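Local coordinates for protein serine repeat antigen 5 (Plasmodium falciparum, PDB 6X42) that is a papain-family pseudoprotease of the malaria parasite, organised like a cysteine protease zymogen but probably without ordinary cysteine protease activity, at residues N37-L42 with I65-G70; S77-A82 with Y118-V123; A82-G87 with E127-V132. One frame throughout, in Å; residues are numbered along the deposited sequence.

Contact 1 (N37-L42 with I65-G70); sequences NCISNL and IRCMKG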
ATOM      1  N   ASN A  37       6.106  -9.934  14.842  1.00 40.25           N
ATOM      2  CA  ASN A  37       5.935 -10.037  13.397  1.00 36.87           C
ATOM      3  C   ASN A  37       6.794  -9.007  12.672  1.00 33.58           C
ATOM      4  O   ASN A  37       6.830  -7.829  13.042  1.00 35.29           O
ATOM      5  CB  ASN A  37       4.465  -9.840  13.002  1.00 37.11           C
ATOM      6  CG  ASN A  37       4.124 -10.488  11.643  1.00 38.70           C
ATOM      7  OD1 ASN A  37       4.581 -10.045  10.572  1.00 37.30           O
ATOM      8  ND2 ASN A  37       3.320 -11.541  11.688  1.00 40.91           N
ATOM      9  N   CYS A  38       7.494  -9.469  11.636  1.00 29.41           N
ATOM     10  CA  CYS A  38       8.247  -8.572  10.764  1.00 25.79           C
ATOM     11  C   CYS A  38       7.417  -7.353  10.373  1.00 23.35           C
ATOM     12  O   CYS A  38       7.902  -6.210  10.403  1.00 23.45           O
ATOM     13  CB  CYS A  38       8.649  -9.371   9.520  1.00 24.48           C
ATOM     14  SG  CYS A  38       9.714  -8.561   8.299  1.00 24.75           S
ATOM     15  N   ILE A  39       6.157  -7.576  10.007  1.00 22.04           N
ATOM     16  CA  ILE A  39       5.326  -6.486   9.505  1.00 20.94           C
ATOM     17  C   ILE A  39       5.038  -5.461  10.598  1.00 22.23           C
ATOM     18  O   ILE A  39       4.948  -4.261  10.315  1.00 22.47           O
ATOM     19  CB  ILE A  39       4.074  -7.082   8.832  1.00 20.04           C
ATOM     20  CG1 ILE A  39       4.488  -7.757   7.521  1.00 19.99           C
ATOM     21  CG2 ILE A  39       3.059  -6.007   8.570  1.00 21.34           C
ATOM     22  CD1 ILE A  39       3.444  -8.633   6.870  1.00 20.48           C
ATOM     23  N   SER A  40       4.947  -5.888  11.859  1.00 24.35           N
ATOM     24  CA  SER A  40       4.704  -4.934  12.935  1.00 26.88           C
ATOM     25  C   SER A  40       5.895  -4.030  13.185  1.00 26.72           C
ATOM     26  O   SER A  40       5.759  -3.014  13.871  1.00 27.69           O
ATOM     27  CB  SER A  40       4.401  -5.667  14.237  1.00 31.40           C
ATOM     28  OG  SER A  40       3.440  -6.666  13.996  1.00 36.60           O
ATOM     29  N   ASN A  41       7.059  -4.392  12.666  1.00 24.36           N
ATOM     30  CA  ASN A  41       8.270  -3.611  12.836  1.00 24.89           C
ATOM     31  C   ASN A  41       8.540  -2.670  11.673  1.00 22.65           C
ATOM     32  O   ASN A  41       9.585  -2.012  11.650  1.00 25.36           O
ATOM     33  CB  ASN A  41       9.404  -4.581  13.102  1.00 29.21           C
ATOM     34  CG  ASN A  41       9.424  -5.019  14.552  1.00 34.94           C
ATOM     35  OD1 ASN A  41       9.948  -4.315  15.411  1.00 38.40           O
ATOM     36  ND2 ASN A  41       8.685  -6.079  14.854  1.00 37.02           N
ATOM     37  N   LEU A  42       7.602  -2.544  10.741  1.00 19.50           N
ATOM     38  CA  LEU A  42       7.673  -1.527   9.692  1.00 17.78           C
ATOM     39  C   LEU A  42       6.945  -0.283  10.201  1.00 17.53           C
ATOM     40  O   LEU A  42       5.713  -0.203  10.156  1.00 18.04           O
ATOM     41  CB  LEU A  42       7.030  -2.059   8.418  1.00 17.71           C
ATOM     42  CG  LEU A  42       7.701  -3.268   7.753  1.00 17.82           C
ATOM     43  CD1 LEU A  42       6.771  -3.914   6.702  1.00 18.92           C
ATOM     44  CD2 LEU A  42       9.020  -2.848   7.125  1.00 19.89           C
ATOM     45  N   ILE A  65       5.902  -7.984   1.350  1.00 16.56           N
ATOM     46  CA  ILE A  65       6.245  -9.182   0.597  1.00 17.38           C
ATOM     47  C   ILE A  65       7.589  -9.721   1.068  1.00 18.06           C
ATOM     48  O   ILE A  65       7.749 -10.933   1.267  1.00 19.52           O
ATOM     49  CB  ILE A  65       6.232  -8.898  -0.918  1.00 17.13           C
ATOM     50  CG1 ILE A  65       4.797  -8.713  -1.423  1.00 16.61           C
ATOM     51  CG2 ILE A  65       6.960 -10.004  -1.663  1.00 19.30           C
ATOM     52  CD1 ILE A  65       4.672  -8.098  -2.805  1.00 17.47           C
ATOM     53  N   ARG A  66       8.575  -8.831   1.261  1.00 18.45           N
ATOM     54  CA  ARG A  66       9.880  -9.251   1.777  1.00 18.92           C
ATOM     55  C   ARG A  66       9.756  -9.874   3.164  1.00 20.49           C
ATOM     56  O   ARG A  66      10.369 -10.911   3.440  1.00 21.74           O
ATOM     57  CB  ARG A  66      10.843  -8.067   1.760  1.00 19.05           C
ATOM     58  CG  ARG A  66      11.366  -7.743   0.350  1.00 20.98           C
ATOM     59  CD  ARG A  66      12.274  -6.515   0.312  1.00 23.93           C
ATOM     60  NE  ARG A  66      13.389  -6.670   1.242  1.00 27.73           N
ATOM     61  CZ  ARG A  66      14.490  -7.372   0.988  1.00 31.25           C
ATOM     62  NH1 ARG A  66      14.653  -7.959  -0.191  1.00 33.93           N
ATOM     63  NH2 ARG A  66      15.426  -7.496   1.915  1.00 32.91           N
ATOM     64  N   CYS A  67       8.923  -9.297   4.033  1.00 19.73           N
ATOM     65  CA  CYS A  67       8.677  -9.902   5.339  1.00 20.53           C
ATOM     66  C   CYS A  67       8.090 -11.303   5.198  1.00 20.98           C
ATOM     67  O   CYS A  67       8.514 -12.240   5.887  1.00 22.70           O
ATOM     68  CB  CYS A  67       7.717  -9.037   6.157  1.00 21.23           C
ATOM     69  SG  CYS A  67       8.427  -7.631   7.032  1.00 21.50           S
ATOM     70  N   MET A  68       7.111 -11.469   4.311  1.00 20.79           N
ATOM     71  CA  MET A  68       6.484 -12.773   4.132  1.00 22.24           C
ATOM     72  C   MET A  68       7.481 -13.812   3.628  1.00 24.28           C
ATOM     73  O   MET A  68       7.293 -15.007   3.877  1.00 27.02           O
ATOM     74  CB  MET A  68       5.318 -12.666   3.139  1.00 22.58           C
ATOM     75  CG  MET A  68       4.057 -11.901   3.592  1.00 22.73           C
ATOM     76  SD  MET A  68       3.465 -12.177   5.270  1.00 24.75           S
ATOM     77  CE  MET A  68       2.735 -13.796   5.120  1.00 25.53           C
ATOM     78  N   LYS A  69       8.533 -13.387   2.920  1.00 25.13           N
ATOM     79  CA  LYS A  69       9.555 -14.290   2.395  1.00 28.19           C
ATOM     80  C   LYS A  69      10.740 -14.460   3.348  1.00 28.72           C
ATOM     81  O   LYS A  69      11.725 -15.115   2.989  1.00 29.93           O
ATOM     82  CB  LYS A  69      10.027 -13.812   1.009  1.00 31.43           C
ATOM     83  CG  LYS A  69       8.965 -13.901  -0.126  1.00 34.38           C
ATOM     84  CD  LYS A  69       8.160 -15.208  -0.087  1.00 40.42           C
ATOM     85  CE  LYS A  69       7.163 -15.382  -1.242  1.00 43.73           C
ATOM     86  NZ  LYS A  69       5.755 -15.288  -0.756  1.00 45.18           N
ATOM     87  N   GLY A  70      10.657 -13.906   4.553  1.00 27.99           N
ATOM     88  CA  GLY A  70      11.638 -14.151   5.590  1.00 28.03           C
ATOM     89  C   GLY A  70      12.753 -13.135   5.715  1.00 28.31           C
ATOM     90  O   GLY A  70      13.714 -13.384   6.458  1.00 29.25           O
TER
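The Cys38-Cys67 disulfide ties the loop ahead of helix 53-68 to the last turn of that helix, the long helix that runs through the middle of a papain-like fold. SG of Cys38 meets SG of Cys67 at 2.0 Å, and the bridge turns left-handed, with chi3 at -71°. Cys38 extends its SG opposite the backbone N (chi1 -175°), which brings the sulfur to the helix; the SG of Cys67 stands opposite its own carbonyl carbon.

Apolar groups flank the bridge. Ile39 packs CG1 3.7 Å from CB of Cys67, and its CD1 meets SD of Met68 at 3.9 Å, the two side chains passing at a slant. Leu42 closes in with CD1, 4.1 Å from SG of Cys67, and both Ile39 and Leu42 rest on Tyr60 of the same helix as well.

Each segment is shaped by local hydrogen bonds of its own. Asn37 OD1 accepts from the backbone N of Ile39 at 3.0 Å, in the carbonyl plane and on a lone pair, an Asx turn that fixes the chain around Cys38. Beyond Cys67 the helix stops in a Schellman motif: Gly70 N bonds to Cys67 O, Tyr71 N to Arg66 O, and Gly70 takes the positive phi.

Sulfur and hydrocarbon thus make up the whole of the interface, so the two segments are held by one covalent link and its apolar surround, consistent with folding in an oxidising compartment.

Contact 2 (S77-A82 with Y118-V123); sequences SALYVA and YPYNYV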
ATOM      1  N   SER A  77      14.167   3.140   0.304  1.00 16.11           N
ATOM      2  CA  SER A  77      14.281   4.591   0.176  1.00 16.05           C
ATOM      3  C   SER A  77      13.201   5.119  -0.760  1.00 15.26           C
ATOM      4  O   SER A  77      13.315   5.009  -1.983  1.00 15.36           O
ATOM      5  CB  SER A  77      15.668   4.928  -0.368  1.00 17.09           C
ATOM      6  OG  SER A  77      15.758   6.296  -0.731  1.00 16.42           O
ATOM      7  N   ALA A  78      12.172   5.758  -0.205  1.00 14.14           N
ATOM      8  CA  ALA A  78      11.185   6.423  -1.047  1.00 14.04           C
ATOM      9  C   ALA A  78      11.832   7.532  -1.865  1.00 13.32           C
ATOM     10  O   ALA A  78      11.417   7.809  -2.994  1.00 14.11           O
ATOM     11  CB  ALA A  78      10.071   7.024  -0.196  1.00 14.62           C
ATOM     12  N   LEU A  79      12.822   8.216  -1.287  1.00 14.19           N
ATOM     13  CA  LEU A  79      13.434   9.357  -1.971  1.00 14.16           C
ATOM     14  C   LEU A  79      14.177   8.926  -3.231  1.00 13.89           C
ATOM     15  O   LEU A  79      14.160   9.635  -4.245  1.00 14.70           O
ATOM     16  CB  LEU A  79      14.354  10.099  -1.007  1.00 14.74           C
ATOM     17  CG  LEU A  79      14.801  11.495  -1.450  1.00 14.74           C
ATOM     18  CD1 LEU A  79      13.606  12.437  -1.553  1.00 15.67           C
ATOM     19  CD2 LEU A  79      15.855  12.054  -0.487  1.00 15.34           C
ATOM     20  N   TYR A  80      14.811   7.750  -3.204  1.00 14.82           N
ATOM     21  CA  TYR A  80      15.473   7.257  -4.406  1.00 15.64           C
ATOM     22  C   TYR A  80      14.470   7.058  -5.533  1.00 15.73           C
ATOM     23  O   TYR A  80      14.716   7.447  -6.683  1.00 16.39           O
ATOM     24  CB  TYR A  80      16.221   5.958  -4.113  1.00 16.53           C
ATOM     25  CG  TYR A  80      17.151   5.551  -5.237  1.00 18.15           C
ATOM     26  CD1 TYR A  80      18.435   6.054  -5.325  1.00 19.91           C
ATOM     27  CD2 TYR A  80      16.719   4.696  -6.240  1.00 19.42           C
ATOM     28  CE1 TYR A  80      19.280   5.701  -6.370  1.00 20.45           C
ATOM     29  CE2 TYR A  80      17.556   4.330  -7.282  1.00 20.69           C
ATOM     30  CZ  TYR A  80      18.830   4.842  -7.350  1.00 21.92           C
ATOM     31  OH  TYR A  80      19.672   4.493  -8.396  1.00 24.89           O
ATOM     32  N   VAL A  81      13.326   6.445  -5.218  1.00 14.90           N
ATOM     33  CA  VAL A  81      12.295   6.211  -6.218  1.00 14.73           C
ATOM     34  C   VAL A  81      11.720   7.526  -6.720  1.00 15.38           C
ATOM     35  O   VAL A  81      11.402   7.665  -7.906  1.00 17.89           O
ATOM     36  CB  VAL A  81      11.217   5.259  -5.669  1.00 15.48           C
ATOM     37  CG1 VAL A  81      10.107   5.056  -6.682  1.00 17.07           C
ATOM     38  CG2 VAL A  81      11.863   3.942  -5.247  1.00 17.35           C
ATOM     39  N   ALA A  82      11.562   8.514  -5.838  1.00 14.50           N
ATOM     40  CA  ALA A  82      11.044   9.801  -6.279  1.00 15.45           C
ATOM     41  C   ALA A  82      11.975  10.466  -7.278  1.00 15.55           C
ATOM     42  O   ALA A  82      11.521  11.122  -8.216  1.00 17.40           O
ATOM     43  CB  ALA A  82      10.890  10.736  -5.082  1.00 14.64           C
ATOM     44  N   TYR A 118      19.674   6.655   1.910  1.00 17.89           N
ATOM     45  CA  TYR A 118      19.211   7.871   1.231  1.00 18.09           C
ATOM     46  C   TYR A 118      17.869   8.231   1.856  1.00 16.89           C
ATOM     47  O   TYR A 118      16.793   7.929   1.313  1.00 17.62           O
ATOM     48  CB  TYR A 118      19.142   7.663  -0.286  1.00 18.10           C
ATOM     49  CG  TYR A 118      18.858   8.897  -1.117  1.00 17.07           C
ATOM     50  CD1 TYR A 118      19.631  10.052  -0.998  1.00 18.16           C
ATOM     51  CD2 TYR A 118      17.838   8.897  -2.047  1.00 17.35           C
ATOM     52  CE1 TYR A 118      19.365  11.178  -1.758  1.00 19.34           C
ATOM     53  CE2 TYR A 118      17.581  10.003  -2.824  1.00 17.02           C
ATOM     54  CZ  TYR A 118      18.335  11.145  -2.674  1.00 17.50           C
ATOM     55  OH  TYR A 118      18.026  12.236  -3.450  1.00 18.22           O
ATOM     56  N   PRO A 119      17.897   8.834   3.041  1.00 16.88           N
ATOM     57  CA  PRO A 119      16.670   8.946   3.840  1.00 17.67           C
ATOM     58  C   PRO A 119      15.765  10.086   3.391  1.00 16.36           C
ATOM     59  O   PRO A 119      16.195  11.073   2.794  1.00 17.13           O
ATOM     60  CB  PRO A 119      17.197   9.199   5.249  1.00 18.92           C
ATOM     61  CG  PRO A 119      18.560   9.730   5.060  1.00 20.40           C
ATOM     62  CD  PRO A 119      19.098   9.128   3.838  1.00 17.27           C
ATOM     63  N   TYR A 120      14.494   9.966   3.746  1.00 16.41           N
ATOM     64  CA  TYR A 120      13.477  10.855   3.202  1.00 15.61           C
ATOM     65  C   TYR A 120      13.408  12.190   3.931  1.00 15.91           C
ATOM     66  O   TYR A 120      13.352  12.254   5.159  1.00 17.15           O
ATOM     67  CB  TYR A 120      12.112  10.177   3.255  1.00 16.81           C
ATOM     68  CG  TYR A 120      10.997  10.912   2.551  1.00 14.59           C
ATOM     69  CD1 TYR A 120      10.813  10.785   1.173  1.00 15.70           C
ATOM     70  CD2 TYR A 120      10.123  11.726   3.260  1.00 14.36           C
ATOM     71  CE1 TYR A 120       9.766  11.424   0.521  1.00 15.19           C
ATOM     72  CE2 TYR A 120       9.094  12.391   2.625  1.00 13.65           C
ATOM     73  CZ  TYR A 120       8.900  12.232   1.254  1.00 13.22           C
ATOM     74  OH  TYR A 120       7.863  12.854   0.590  1.00 13.35           O
ATOM     75  N   ASN A 121      13.347  13.257   3.153  1.00 14.84           N
ATOM     76  CA  ASN A 121      12.907  14.561   3.626  1.00 14.67           C
ATOM     77  C   ASN A 121      12.145  15.107   2.441  1.00 13.50           C
ATOM     78  O   ASN A 121      12.685  15.133   1.328  1.00 14.32           O
ATOM     79  CB  ASN A 121      14.094  15.471   4.016  1.00 15.47           C
ATOM     80  CG  ASN A 121      13.669  16.799   4.642  1.00 15.25           C
ATOM     81  OD1 ASN A 121      12.613  17.342   4.315  1.00 16.39           O
ATOM     82  ND2 ASN A 121      14.514  17.340   5.533  1.00 16.50           N
ATOM     83  N   TYR A 122      10.907  15.536   2.668  1.00 13.81           N
ATOM     84  CA  TYR A 122      10.083  15.926   1.536  1.00 13.36           C
ATOM     85  C   TYR A 122      10.708  17.073   0.763  1.00 12.56           C
ATOM     86  O   TYR A 122      10.437  17.225  -0.430  1.00 13.49           O
ATOM     87  CB  TYR A 122       8.650  16.260   1.950  1.00 14.55           C
ATOM     88  CG  TYR A 122       8.453  17.628   2.565  1.00 13.88           C
ATOM     89  CD1 TYR A 122       8.007  18.701   1.795  1.00 15.35           C
ATOM     90  CD2 TYR A 122       8.695  17.856   3.905  1.00 15.00           C
ATOM     91  CE1 TYR A 122       7.834  19.965   2.347  1.00 15.43           C
ATOM     92  CE2 TYR A 122       8.519  19.110   4.450  1.00 15.69           C
ATOM     93  CZ  TYR A 122       8.089  20.165   3.676  1.00 15.61           C
ATOM     94  OH  TYR A 122       7.932  21.416   4.255  1.00 17.23           O
ATOM     95  N   VAL A 123      11.546  17.898   1.406  1.00 13.17           N
ATOM     96  CA  VAL A 123      12.128  19.041   0.708  1.00 13.11           C
ATOM     97  C   VAL A 123      13.139  18.633  -0.360  1.00 13.18           C
ATOM     98  O   VAL A 123      13.528  19.459  -1.200  1.00 13.94           O
ATOM     99  CB  VAL A 123      12.777  20.077   1.655  1.00 13.63           C
ATOM    100  CG1 VAL A 123      11.836  20.515   2.739  1.00 14.25           C
ATOM    101  CG2 VAL A 123      14.099  19.562   2.237  1.00 14.96           C
TER
HETATM  102  O   HOH W   1      13.975   7.962   1.374  1.00 17.61           O
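Leu79 and Tyr118 form the tight heart of this contact, where the N-terminus of helix 78-83 packs on a loop in the helical half of the papain-like fold. Leu79 CD2 sits over one face of the Tyr118 ring in a CH-pi contact 3.7 Å from the ring centroid, the side chains crossing at about a right angle. The methyl lies toward the hydroxyl end of the ring, and this end is also anchored: Tyr118 OH bonds to Glu127 OE2 and Asn83 ND2. At the ring edge, Tyr118 CD2 is 3.4 Å from Tyr80 N. Tyr120 packs CD1 4.1 Å from Ala78 CB, and Gln47 O holds its OH.

Ser77 is the N-cap. Its OG, extended opposite the backbone N, accepts from Tyr80 N at 3.0 Å and donates to Tyr118 O at 2.8 Å, along a lone pair. Water 1 donates a second bond to Tyr118 O and accepts from Leu79 N.

The outer side is looser. In Pro119 and Asn121 the CB leaves the backbone away from the helix, and their carbonyls make the approach, Pro119 O to Leu79 CD2 at 3.4 Å. Asn121 OD1 closes an Asx turn, accepting from Val123 N at 3.1 Å.

Contact 3 (A82-G87 with E127-V132); sequences ANCYKG and EQCPKV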
ATOM      1  N   ALA A  82      11.562   8.514  -5.838  1.00 14.50           N
ATOM      2  CA  ALA A  82      11.044   9.801  -6.279  1.00 15.45           C
ATOM      3  C   ALA A  82      11.975  10.466  -7.278  1.00 15.55           C
ATOM      4  O   ALA A  82      11.521  11.122  -8.216  1.00 17.40           O
ATOM      5  CB  ALA A  82      10.890  10.736  -5.082  1.00 14.64           C
ATOM      6  N   ASN A  83      13.279  10.340  -7.074  1.00 15.57           N
ATOM      7  CA  ASN A  83      14.232  11.199  -7.759  1.00 16.35           C
ATOM      8  C   ASN A  83      14.908  10.549  -8.949  1.00 17.64           C
ATOM      9  O   ASN A  83      15.546  11.258  -9.726  1.00 19.52           O
ATOM     10  CB  ASN A  83      15.282  11.696  -6.763  1.00 16.65           C
ATOM     11  CG  ASN A  83      14.682  12.649  -5.754  1.00 15.69           C
ATOM     12  OD1 ASN A  83      13.563  13.149  -5.949  1.00 16.49           O
ATOM     13  ND2 ASN A  83      15.416  12.935  -4.686  1.00 16.43           N
ATOM     14  N   CYS A  84      14.791   9.244  -9.110  1.00 17.88           N
ATOM     15  CA  CYS A  84      15.513   8.498 -10.137  1.00 19.22           C
ATOM     16  C   CYS A  84      14.497   7.986 -11.153  1.00 22.42           C
ATOM     17  O   CYS A  84      13.697   7.094 -10.848  1.00 25.69           O
ATOM     18  CB  CYS A  84      16.294   7.360  -9.491  1.00 21.04           C
ATOM     19  SG  CYS A  84      17.464   7.986  -8.268  1.00 22.63           S
ATOM     20  N   TYR A  85      14.526   8.552 -12.354  1.00 23.98           N
ATOM     21  CA  TYR A  85      13.604   8.176 -13.414  1.00 26.02           C
ATOM     22  C   TYR A  85      14.219   8.552 -14.758  1.00 28.05           C
ATOM     23  O   TYR A  85      15.063   9.446 -14.844  1.00 29.05           O
ATOM     24  CB  TYR A  85      12.245   8.856 -13.217  1.00 27.43           C
ATOM     25  CG  TYR A  85      12.306  10.370 -13.139  1.00 28.02           C
ATOM     26  CD1 TYR A  85      12.316  11.139 -14.296  1.00 29.44           C
ATOM     27  CD2 TYR A  85      12.343  11.027 -11.911  1.00 25.80           C
ATOM     28  CE1 TYR A  85      12.362  12.510 -14.254  1.00 29.59           C
ATOM     29  CE2 TYR A  85      12.385  12.410 -11.850  1.00 26.67           C
ATOM     30  CZ  TYR A  85      12.393  13.147 -13.032  1.00 27.26           C
ATOM     31  OH  TYR A  85      12.443  14.525 -13.018  1.00 27.62           O
ATOM     32  N   LYS A  86      13.802   7.848 -15.802  1.00 30.08           N
ATOM     33  CA  LYS A  86      14.210   8.158 -17.166  1.00 34.39           C
ATOM     34  C   LYS A  86      13.223   9.145 -17.802  1.00 37.27           C
ATOM     35  O   LYS A  86      12.066   9.252 -17.397  1.00 37.79           O
ATOM     36  CB  LYS A  86      14.271   6.866 -17.987  1.00 36.26           C
ATOM     37  CG  LYS A  86      15.297   5.860 -17.480  1.00 37.54           C
ATOM     38  N   GLY A  87      13.694   9.886 -18.801  1.00 41.10           N
ATOM     39  CA  GLY A  87      12.804  10.697 -19.632  1.00 43.02           C
ATOM     40  C   GLY A  87      12.727  12.155 -19.215  1.00 43.27           C
ATOM     41  O   GLY A  87      13.593  12.661 -18.493  1.00 42.33           O
ATOM     42  N   GLU A 127      15.215  16.437  -6.218  1.00 15.90           N
ATOM     43  CA  GLU A 127      16.643  16.694  -6.388  1.00 16.60           C
ATOM     44  C   GLU A 127      17.258  15.629  -7.305  1.00 17.04           C
ATOM     45  O   GLU A 127      16.635  14.631  -7.655  1.00 17.65           O
ATOM     46  CB  GLU A 127      17.365  16.784  -5.036  1.00 17.22           C
ATOM     47  CG  GLU A 127      17.722  15.476  -4.390  1.00 17.36           C
ATOM     48  CD  GLU A 127      18.595  15.591  -3.167  1.00 18.00           C
ATOM     49  OE1 GLU A 127      18.828  16.716  -2.670  1.00 19.91           O
ATOM     50  OE2 GLU A 127      19.080  14.537  -2.720  1.00 19.23           O
ATOM     51  N   GLN A 128      18.501  15.862  -7.709  1.00 18.66           N
ATOM     52  CA  GLN A 128      19.160  14.944  -8.628  1.00 21.80           C
ATOM     53  C   GLN A 128      19.247  13.544  -8.029  1.00 20.64           C
ATOM     54  O   GLN A 128      19.490  13.369  -6.836  1.00 22.77           O
ATOM     55  CB  GLN A 128      20.563  15.469  -8.932  1.00 29.21           C
ATOM     56  CG  GLN A 128      21.376  14.565  -9.823  1.00 38.01           C
ATOM     57  CD  GLN A 128      22.833  14.923  -9.808  1.00 46.13           C
ATOM     58  OE1 GLN A 128      23.197  16.039 -10.170  1.00 47.88           O
ATOM     59  NE2 GLN A 128      23.686  13.974  -9.407  1.00 49.39           N
ATOM     60  N   CYS A 129      19.042  12.543  -8.872  1.00 21.20           N
ATOM     61  CA  CYS A 129      19.184  11.155  -8.457  1.00 21.73           C
ATOM     62  C   CYS A 129      20.603  10.918  -7.947  1.00 21.83           C
ATOM     63  O   CYS A 129      21.568  11.237  -8.654  1.00 23.75           O
ATOM     64  CB  CYS A 129      18.906  10.261  -9.664  1.00 22.83           C
ATOM     65  SG  CYS A 129      19.081   8.487  -9.375  1.00 24.14           S
ATOM     66  N   PRO A 130      20.774  10.376  -6.742  1.00 21.78           N
ATOM     67  CA  PRO A 130      22.118  10.193  -6.185  1.00 22.84           C
ATOM     68  C   PRO A 130      22.833   9.001  -6.797  1.00 25.03           C
ATOM     69  O   PRO A 130      22.216   8.036  -7.256  1.00 25.87           O
ATOM     70  CB  PRO A 130      21.844   9.943  -4.695  1.00 22.75           C
ATOM     71  CG  PRO A 130      20.542   9.227  -4.711  1.00 20.62           C
ATOM     72  CD  PRO A 130      19.739   9.923  -5.801  1.00 20.58           C
ATOM     73  N   LYS A 131      24.161   9.090  -6.787  1.00 28.20           N
ATOM     74  CA  LYS A 131      24.992   7.950  -7.139  1.00 30.61           C
ATOM     75  C   LYS A 131      24.816   6.851  -6.104  1.00 29.21           C
ATOM     76  O   LYS A 131      24.767   7.116  -4.899  1.00 29.89           O
ATOM     77  CB  LYS A 131      26.468   8.353  -7.147  1.00 36.44           C
ATOM     78  CG  LYS A 131      27.427   7.173  -6.832  1.00 41.28           C
ATOM     79  CD  LYS A 131      28.882   7.426  -7.170  1.00 45.85           C
ATOM     80  CE  LYS A 131      29.741   6.215  -6.797  1.00 49.06           C
ATOM     81  NZ  LYS A 131      31.181   6.496  -6.943  1.00 51.67           N
ATOM     82  N   VAL A 132      24.737   5.610  -6.566  1.00 28.16           N
ATOM     83  CA  VAL A 132      24.676   4.482  -5.646  1.00 28.47           C
ATOM     84  C   VAL A 132      26.079   4.244  -5.110  1.00 29.18           C
ATOM     85  O   VAL A 132      27.014   4.013  -5.877  1.00 30.66           O
ATOM     86  CB  VAL A 132      24.111   3.234  -6.334  1.00 29.43           C
ATOM     87  CG1 VAL A 132      24.291   2.004  -5.446  1.00 30.40           C
ATOM     88  CG2 VAL A 132      22.640   3.460  -6.662  1.00 29.28           C
TER
HETATM   89  O   HOH W   2      15.061  14.015  -9.774  1.00 23.05           O
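Cys84 and Cys129 form the disulfide that pins the end of helix 78-83 to an irregular loop of the helical half of the papain-like fold. Along that loop, Glu127 comes first. Glu127 O lies 3.4 Å from CB of Asn83, close to CG of the same side chain, and Glu127 CG approaches ND2 of Asn83. The Glu127 and Asn83 side chains pass each other at a slant, with carboxylate and amide planes 45° apart; Glu127 OE2 and Asn83 ND2 both bond to Tyr118 OH. The amide is also held from the loop just before: OD1 of Asn83 accepts from Gly126 N, and ND2 donates to Lys124 O.

Between the backbones stands water 2, which donates both its hydrogens: to Asn83 O at 2.8 Å and to Glu127 O at 2.7 Å. Two carbonyls that could not bond to each other are thereby joined.

At Cys129 the loop turns its CB to within 3.5 Å of Asn83 O, and the extended chi1 of 178° delivers SG to Cys84. The two SG atoms, of Cys84 and Cys129, bond at 2.0 Å in a right-handed bridge whose chi3 of 97° is near the relaxed value. Tyr109 of helix 99-109 lies against Cys84.

Pro130 follows, its ring resting on Tyr80 and Trp136. Pro130 CD lies against the bridge, 3.9 Å from SG of Cys84.

Contact 2 is the buried one, whereas contacts 1 and 3 are partly buried and each centres on a disulfide. Contacts 2 and 3 share Ala82 and use opposite ends of helix 78-83: one begins at its N-cap, the other at its exit. Their segments alternate along the chain, and their centres are about 10 Å apart. Tyr118 joins them, as its ring also packs on Pro130. Contact 1 stands apart on helix 53-68, its centre about 21 Å from that of contact 2, and is complete before the others begin. Water bridges appear in contacts 2 and 3, while contact 1 has none among its cross-segment contacts; the two disulfides turn with opposite hands.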